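Local coordinates for ribonuclease VapC5 (Mycobacterium tuberculosis, PDB 3DBO), which is the probable toxin of a type II toxin-antitoxin pair, a magnesium-dependent PIN-family ribonuclease whose limited RNA cleavage is seen in complex with its antitoxin VapB5, at residues Val48-Val53 against Met84-Val89; Arg95-Leu100 against Asp115-Ala120; Thr27-Ala32 against Pro128-Asp133. All coordinates share one frame; numbering follows the deposited sequence.

Contact 1 of 3, residues Val48-Val53 against Met84-Val89; sequences VATTVV and METLPV. With NA (sodium ion), chain C.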
# COMPACT_ATOMS: atom_id res chain seq x y z
N VAL B 48 6.62 2.38 10.43
CA VAL B 48 5.80 1.93 9.28
C VAL B 48 5.84 0.41 9.05
O VAL B 48 6.85 -0.24 9.33
CB VAL B 48 6.16 2.67 7.96
CG1 VAL B 48 5.81 4.16 8.05
CG2 VAL B 48 7.64 2.47 7.57
N ALA B 49 4.73 -0.12 8.55
CA ALA B 49 4.65 -1.51 8.06
C ALA B 49 4.00 -1.47 6.67
O ALA B 49 3.54 -0.41 6.22
CB ALA B 49 3.81 -2.38 9.01
N THR B 50 3.96 -2.60 5.97
CA THR B 50 3.12 -2.65 4.79
C THR B 50 2.24 -3.91 4.91
O THR B 50 2.13 -4.49 6.01
CB THR B 50 3.96 -2.58 3.48
OG1 THR B 50 3.09 -2.41 2.36
CG2 THR B 50 4.88 -3.82 3.30
N THR B 51 1.60 -4.31 3.81
CA THR B 51 0.77 -5.50 3.88
C THR B 51 1.20 -6.51 2.83
O THR B 51 2.01 -6.21 1.93
CB THR B 51 -0.75 -5.19 3.66
OG1 THR B 51 -0.97 -4.93 2.26
CG2 THR B 51 -1.24 -3.97 4.51
N VAL B 52 0.62 -7.70 2.92
CA VAL B 52 0.88 -8.76 1.95
C VAL B 52 0.41 -8.39 0.55
O VAL B 52 0.93 -8.93 -0.44
CB VAL B 52 0.20 -10.10 2.40
CG1 VAL B 52 0.97 -10.68 3.59
CG2 VAL B 52 -1.29 -9.89 2.75
N VAL B 53 -0.57 -7.49 0.46
CA VAL B 53 -1.08 -7.06 -0.85
C VAL B 53 0.05 -6.34 -1.60
O VAL B 53 0.23 -6.55 -2.81
CB VAL B 53 -2.33 -6.16 -0.72
CG1 VAL B 53 -2.76 -5.63 -2.05
CG2 VAL B 53 -3.48 -6.97 -0.00
N MET B 84 10.82 -5.38 6.60
CA MET B 84 9.65 -4.63 7.07
C MET B 84 8.50 -5.59 7.40
O MET B 84 8.27 -6.54 6.67
CB MET B 84 9.24 -3.62 6.00
CG MET B 84 8.02 -2.73 6.32
SD MET B 84 7.44 -1.67 4.98
CE MET B 84 8.92 -0.70 4.63
N GLU B 85 7.79 -5.33 8.51
CA GLU B 85 6.57 -6.04 8.84
C GLU B 85 5.63 -6.02 7.63
O GLU B 85 5.33 -4.94 7.08
CB GLU B 85 5.88 -5.39 10.06
CG GLU B 85 4.58 -6.04 10.51
CD GLU B 85 4.77 -7.45 11.04
OE1 GLU B 85 5.69 -7.66 11.86
OE2 GLU B 85 3.98 -8.34 10.63
N THR B 86 5.21 -7.20 7.19
CA THR B 86 4.18 -7.34 6.16
C THR B 86 2.93 -7.94 6.82
O THR B 86 2.87 -9.15 7.13
CB THR B 86 4.66 -8.21 4.97
OG1 THR B 86 5.12 -9.47 5.47
CG2 THR B 86 5.81 -7.51 4.20
N LEU B 87 1.91 -7.11 6.99
CA LEU B 87 0.74 -7.47 7.78
C LEU B 87 -0.14 -8.38 6.93
O LEU B 87 -0.36 -8.09 5.76
CB LEU B 87 -0.05 -6.22 8.17
CG LEU B 87 0.70 -5.21 9.07
CD1 LEU B 87 -0.13 -3.95 9.19
CD2 LEU B 87 0.98 -5.84 10.44
N PRO B 88 -0.63 -9.49 7.51
CA PRO B 88 -1.45 -10.41 6.70
C PRO B 88 -2.90 -9.99 6.57
O PRO B 88 -3.37 -9.13 7.31
CB PRO B 88 -1.38 -11.70 7.51
CG PRO B 88 -1.32 -11.22 8.95
CD PRO B 88 -0.46 -9.96 8.90
N VAL B 89 -3.63 -10.60 5.64
CA VAL B 89 -5.08 -10.51 5.69
C VAL B 89 -5.51 -11.65 6.64
O VAL B 89 -5.45 -12.83 6.28
CB VAL B 89 -5.76 -10.68 4.30
CG1 VAL B 89 -7.26 -10.55 4.45
CG2 VAL B 89 -5.26 -9.64 3.27
NA NA C . -0.03 -2.49 1.62

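Contact 2 of 3, residues Arg95-Leu100 against Asp115-Ala120; sequences RMWARL and DLWIAA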
# COMPACT_ATOMS: atom_id res chain seq x y z
N ARG B 95 -13.26 -9.32 8.27
CA ARG B 95 -14.51 -8.73 8.76
C ARG B 95 -14.61 -7.25 8.41
O ARG B 95 -15.68 -6.77 8.01
CB ARG B 95 -14.62 -8.96 10.26
CG ARG B 95 -14.76 -10.46 10.59
CD ARG B 95 -14.92 -10.68 12.11
NE ARG B 95 -14.89 -12.10 12.43
CZ ARG B 95 -13.87 -12.72 13.03
NH1 ARG B 95 -12.79 -12.05 13.42
NH2 ARG B 95 -13.95 -14.03 13.25
N MET B 96 -13.49 -6.55 8.53
CA MET B 96 -13.43 -5.14 8.16
C MET B 96 -13.71 -4.94 6.67
O MET B 96 -14.44 -4.01 6.30
CB MET B 96 -12.06 -4.54 8.54
CG MET B 96 -11.96 -3.00 8.29
SD MET B 96 -13.19 -2.02 9.20
CE MET B 96 -12.46 -2.08 10.84
N TRP B 97 -13.11 -5.79 5.81
CA TRP B 97 -13.31 -5.68 4.37
C TRP B 97 -14.80 -5.72 4.04
O TRP B 97 -15.26 -4.92 3.24
CB TRP B 97 -12.60 -6.83 3.63
CG TRP B 97 -12.56 -6.74 2.12
CD1 TRP B 97 -11.56 -6.21 1.36
CD2 TRP B 97 -13.54 -7.22 1.21
NE1 TRP B 97 -11.86 -6.34 0.02
CE2 TRP B 97 -13.08 -6.95 -0.09
CE3 TRP B 97 -14.79 -7.86 1.38
CZ2 TRP B 97 -13.81 -7.31 -1.24
CZ3 TRP B 97 -15.51 -8.21 0.23
CH2 TRP B 97 -15.02 -7.94 -1.05
N ALA B 98 -15.54 -6.63 4.68
CA ALA B 98 -16.98 -6.73 4.42
C ALA B 98 -17.73 -5.43 4.79
O ALA B 98 -18.57 -4.98 4.02
CB ALA B 98 -17.58 -7.95 5.20
N ARG B 99 -17.44 -4.87 5.96
CA ARG B 99 -18.06 -3.62 6.41
C ARG B 99 -17.76 -2.49 5.43
O ARG B 99 -18.67 -1.78 4.99
CB ARG B 99 -17.55 -3.23 7.81
CG ARG B 99 -18.25 -2.00 8.40
CD ARG B 99 -18.00 -1.81 9.90
NE ARG B 99 -18.88 -0.76 10.41
CZ ARG B 99 -19.30 -0.64 11.67
NH1 ARG B 99 -18.93 -1.52 12.60
NH2 ARG B 99 -20.12 0.37 12.01
N LEU B 100 -16.49 -2.34 5.08
CA LEU B 100 -16.07 -1.27 4.15
C LEU B 100 -16.67 -1.48 2.75
O LEU B 100 -17.11 -0.52 2.11
CB LEU B 100 -14.54 -1.14 4.11
CG LEU B 100 -13.84 -0.80 5.43
CD1 LEU B 100 -12.33 -0.77 5.24
CD2 LEU B 100 -14.36 0.52 6.02
N ASP B 115 -6.79 -2.42 -3.14
CA ASP B 115 -6.73 -1.28 -2.20
C ASP B 115 -7.71 -1.42 -1.04
O ASP B 115 -7.38 -1.06 0.09
CB ASP B 115 -6.93 0.08 -2.91
CG ASP B 115 -5.65 0.57 -3.59
OD1 ASP B 115 -4.55 -0.00 -3.32
OD2 ASP B 115 -5.72 1.53 -4.38
N LEU B 116 -8.87 -2.01 -1.30
CA LEU B 116 -9.83 -2.25 -0.20
C LEU B 116 -9.28 -3.25 0.83
O LEU B 116 -9.45 -3.05 2.04
CB LEU B 116 -11.20 -2.70 -0.72
CG LEU B 116 -12.33 -2.70 0.32
CD1 LEU B 116 -12.57 -1.28 0.96
CD2 LEU B 116 -13.61 -3.22 -0.38
N TRP B 117 -8.61 -4.30 0.35
CA TRP B 117 -7.89 -5.22 1.25
C TRP B 117 -6.82 -4.50 2.09
O TRP B 117 -6.71 -4.73 3.28
CB TRP B 117 -7.27 -6.40 0.46
CG TRP B 117 -8.30 -7.43 0.00
CD1 TRP B 117 -8.66 -7.75 -1.27
CD2 TRP B 117 -9.06 -8.29 0.86
NE1 TRP B 117 -9.63 -8.78 -1.26
CE2 TRP B 117 -9.88 -9.10 0.05
CE3 TRP B 117 -9.13 -8.43 2.26
CZ2 TRP B 117 -10.78 -10.05 0.58
CZ3 TRP B 117 -10.03 -9.38 2.80
CH2 TRP B 117 -10.82 -10.19 1.95
N ILE B 118 -6.05 -3.62 1.47
CA ILE B 118 -5.09 -2.82 2.22
C ILE B 118 -5.76 -1.99 3.32
O ILE B 118 -5.35 -2.05 4.48
CB ILE B 118 -4.24 -1.94 1.28
CG1 ILE B 118 -3.34 -2.84 0.42
CG2 ILE B 118 -3.35 -0.98 2.11
CD1 ILE B 118 -2.71 -2.07 -0.78
N ALA B 119 -6.81 -1.25 2.94
CA ALA B 119 -7.57 -0.42 3.87
C ALA B 119 -8.19 -1.28 4.98
O ALA B 119 -8.18 -0.87 6.14
CB ALA B 119 -8.64 0.35 3.13
N ALA B 120 -8.68 -2.47 4.62
CA ALA B 120 -9.26 -3.38 5.62
C ALA B 120 -8.22 -3.82 6.65
O ALA B 120 -8.48 -3.84 7.85
CB ALA B 120 -9.94 -4.61 4.93

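Contact 3 of 3, residues Thr27-Ala32 against Pro128-Asp133; sequences TSVFIA and PVITQD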
# COMPACT_ATOMS: atom_id res chain seq x y z
N THR B 27 0.91 0.33 -1.91
CA THR B 27 1.90 0.09 -2.96
C THR B 27 2.44 1.38 -3.59
O THR B 27 3.62 1.45 -3.93
CB THR B 27 1.34 -0.86 -4.03
OG1 THR B 27 0.82 -2.03 -3.37
CG2 THR B 27 2.42 -1.28 -4.99
N SER B 28 1.58 2.40 -3.73
CA SER B 28 1.94 3.64 -4.40
C SER B 28 3.13 4.40 -3.78
O SER B 28 3.89 5.05 -4.49
CB SER B 28 0.70 4.56 -4.52
OG SER B 28 0.37 5.12 -3.26
N VAL B 29 3.31 4.29 -2.47
CA VAL B 29 4.46 4.93 -1.80
C VAL B 29 5.80 4.37 -2.31
O VAL B 29 6.82 5.08 -2.33
CB VAL B 29 4.41 4.88 -0.24
CG1 VAL B 29 3.16 5.58 0.29
CG2 VAL B 29 4.49 3.44 0.28
N PHE B 30 5.81 3.09 -2.73
CA PHE B 30 7.02 2.44 -3.22
C PHE B 30 7.36 2.82 -4.67
O PHE B 30 8.48 2.58 -5.14
CB PHE B 30 6.92 0.89 -3.10
CG PHE B 30 6.92 0.40 -1.70
CD1 PHE B 30 8.12 0.07 -1.07
CD2 PHE B 30 5.72 0.28 -0.98
CE1 PHE B 30 8.13 -0.36 0.24
CE2 PHE B 30 5.73 -0.14 0.33
CZ PHE B 30 6.92 -0.48 0.96
N ILE B 31 6.41 3.43 -5.37
CA ILE B 31 6.57 3.79 -6.77
C ILE B 31 6.95 5.27 -6.95
O ILE B 31 6.44 6.14 -6.23
CB ILE B 31 5.30 3.44 -7.57
CG1 ILE B 31 4.88 1.99 -7.29
CG2 ILE B 31 5.53 3.65 -9.08
CD1 ILE B 31 3.55 1.58 -7.93
N ALA B 32 7.86 5.57 -7.89
CA ALA B 32 8.20 6.97 -8.23
C ALA B 32 7.03 7.67 -8.94
O ALA B 32 6.38 7.07 -9.82
CB ALA B 32 9.48 7.05 -9.09
N PRO B 128 -3.54 4.10 10.25
CA PRO B 128 -3.82 4.81 9.03
C PRO B 128 -3.15 4.18 7.82
O PRO B 128 -2.09 3.56 7.95
CB PRO B 128 -3.21 6.20 9.29
CG PRO B 128 -2.11 5.96 10.22
CD PRO B 128 -2.54 4.80 11.09
N VAL B 129 -3.75 4.35 6.65
CA VAL B 129 -3.14 4.00 5.38
C VAL B 129 -2.33 5.21 4.87
O VAL B 129 -2.85 6.33 4.79
CB VAL B 129 -4.20 3.65 4.30
CG1 VAL B 129 -3.50 3.40 2.96
CG2 VAL B 129 -5.03 2.42 4.71
N ILE B 130 -1.06 4.97 4.53
CA ILE B 130 -0.18 5.99 3.97
C ILE B 130 -0.15 5.75 2.48
O ILE B 130 0.26 4.66 2.03
CB ILE B 130 1.24 5.92 4.61
CG1 ILE B 130 1.15 5.70 6.12
CG2 ILE B 130 2.06 7.17 4.30
CD1 ILE B 130 0.31 6.73 6.86
N THR B 131 -0.59 6.74 1.70
CA THR B 131 -0.70 6.57 0.25
C THR B 131 -0.19 7.78 -0.52
O THR B 131 -0.32 8.93 -0.07
CB THR B 131 -2.17 6.17 -0.20
OG1 THR B 131 -2.19 5.86 -1.60
CG2 THR B 131 -3.20 7.26 0.07
N GLN B 132 0.38 7.51 -1.69
CA GLN B 132 0.81 8.57 -2.57
C GLN B 132 -0.27 8.87 -3.60
O GLN B 132 -0.25 9.94 -4.21
CB GLN B 132 2.16 8.22 -3.23
CG GLN B 132 2.72 9.34 -4.05
CD GLN B 132 4.01 9.01 -4.79
OE1 GLN B 132 4.69 9.92 -5.24
NE2 GLN B 132 4.35 7.72 -4.91
N ASP B 133 -1.19 7.93 -3.81
CA ASP B 133 -2.17 8.02 -4.90
C ASP B 133 -3.57 8.36 -4.36
O ASP B 133 -3.73 8.57 -3.17
CB ASP B 133 -2.18 6.74 -5.74
CG ASP B 133 -0.93 6.59 -6.62
OD1 ASP B 133 0.02 7.40 -6.48
OD2 ASP B 133 -0.89 5.65 -7.45

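Contact 1 of 3, residues Val48-Val53 against Met84-Val89
The outermost pair of strands at one side of the parallel PIN-domain sheet is formed where Thr-50 and Thr-51 run beside Thr-86 and Leu-87. Three backbone bonds stitch the two segments: Thr-50 N gives to Glu-85 O at 2.9 Å, Leu-87 N to Thr-50 O at 2.8 Å, and Val-52 N to Leu-87 O at 3.0 Å. The third is the most bent, 149° at the hydrogen, and falls where strand 47-51 gives way to helix 52-64. Beyond it the isopropyl group of Val-52 straddles Leu-87 O, with CG2 meeting Val-89 CG2 at 4.0 Å.

On the Thr-50 and Thr-86 face, the two methyl groups lie side by side, CG2 to CG2 at 3.9 Å, and point the same way. Met-84 crosses Thr-50 at about a right angle, its SD lying 3.7 Å from Thr-50 CG2. With OG1 anti to the backbone N (chi1 -170°), Thr-50 keeps this methyl for the packing while the hydroxyl bonds to Leu-25 O of the neighbouring strand. Leu-87 lies on the other face, near the methyl of Ala-49: CG of Leu-87 is 4.2 Å from CB of Ala-49.

Thr-51 has two tasks. Its OG1 binds a sodium ion at 2.7 Å, completed by Leu-25 O and Thr-54 OG1, and as N-cap of helix 52-64 it accepts a weak bond from Val-53 N. A strand of another protein chain pairs antiparallel with Val-48, so the sheet continues across that interface. A parallel edge strand joined to its neighbour through intervening helices, beside a strand that ends directly in a capped helix, is typical of the alpha/beta PIN fold.

Contact 2 of 3, residues Arg95-Leu100 against Asp115-Ala120
Trp-97 reaches from helix 91-107 to helix 113-124, its indole held between Leu-116 and Trp-117. At the root, CB rests 3.7 Å from Ala-120 CB, and Trp-117 CZ3 is equally near on another side. CG stands anti to the backbone N (chi1 -172°), which carries the ring away from its own helix and across Trp-117. Further out, CD1 sits over the centre of the Trp-117 ring, 3.3 Å from its CD2, the shortest approach between the two segments. NE1 follows over the same indole, 3.4 Å from Trp-117 CE2, while its other side meets Leu-116 CD2 at 3.6 Å. The fusion atom CE2 and, more distantly, CZ2 beside it meet the same leucine methyl.

The two indoles form a face-to-face stack, five-membered ring of Trp-97 over six-membered ring of Trp-117, with centroids 3.6 Å apart and planes 19° from parallel. On the opposite face of Trp-97, Leu-116 CD2 makes a CH-pi contact, not far from the normal of the five-membered ring. Leu-116 CD1 turns instead to Leu-100 CB at 3.7 Å, one helical turn beyond Trp-97. Met-96 CB and CG pack on the backbone of Ala-120 at its carbonyl oxygen. The segment axes pass 8.6 Å apart and make an angle of 119°.

Asp-115, a predicted magnesium ligand, heads the second segment but takes no part in this packing and is salt-bridged to Arg-112. The side-chain packing is apolar and aromatic, with no polar bond between the segments, so shape fit and dispersion hold helix 113-124 against helix 91-107, with the stack probably helping to set the tilt of the indoles.

Contact 3 of 3, residues Thr27-Ala32 against Pro128-Asp133
Ser-28 and Gln-132 reach past each other in opposite directions, each sending its polar end to the other's backbone. The serine hydroxyl accepts from Gln-132 N at 2.9 Å, with 152° at the hydrogen, and weakly from Asp-133 N at 3.3 Å. Its chi1 of 73° sets OG between the backbone N and the carbonyl carbon, facing the turn that follows strand 129-131.

In return, the glutamine chain runs extended from CB, with CG anti to N (chi1 -174°), and lays its amide against the turn at 28-31, where NE2 gives to Ser-28 O at 2.7 Å and to Ile-31 O at 2.9 Å. Both acceptors lie in the amide plane of Gln-132, which fixes the rotation of the group. The approach to Ile-31 O is fairly straight, whereas NE2 stands well above the carbonyl plane of Ser-28; Ile-31 N reaches that oxygen from the opposite face.

Asp-133 brings its carboxylate broadside to the serine, CG against CB of Ser-28 at 3.3 Å. The charge of that carboxylate is met outside the two segments, where OD2 pairs in a salt bridge with a basic side chain of another protein chain. Thr-131 OG1 takes Asp-133 N at 3.2 Å in an ST turn.

Ser-28 OG and Thr-131 OG1 also bond to the two carboxylate oxygens of Asp-26, the predicted magnesium ligand just after strand 22-25. The polar network thus ties two turns together with side-chain-to-backbone bonds, and its two hydroxyls would probably form a second shell helping to orient the Asp-26 carboxylate.

From the N terminus, strand 22-25 leads into the turn at 27-32, the first half of contact 3, which waits nearly a hundred residues for its partner at 128-133. Contacts 1 and 2 are nested within that long loop and follow one another in series. Contact 1 closes the mainly helical passage between strands 47-51 and 86-87; contact 2 then closes the link between helices 91-107 and 113-124, packed at a steep angle. Val-89 and Val-53 of contact 1 touch Trp-117 of contact 2, Phe-30 of contact 3 meets Thr-50 and Met-84, and Ala-119 packs on Val-129. Together they tie edge strand 86-87, the turn after central strand 22-25, strand 129-131 and both helices.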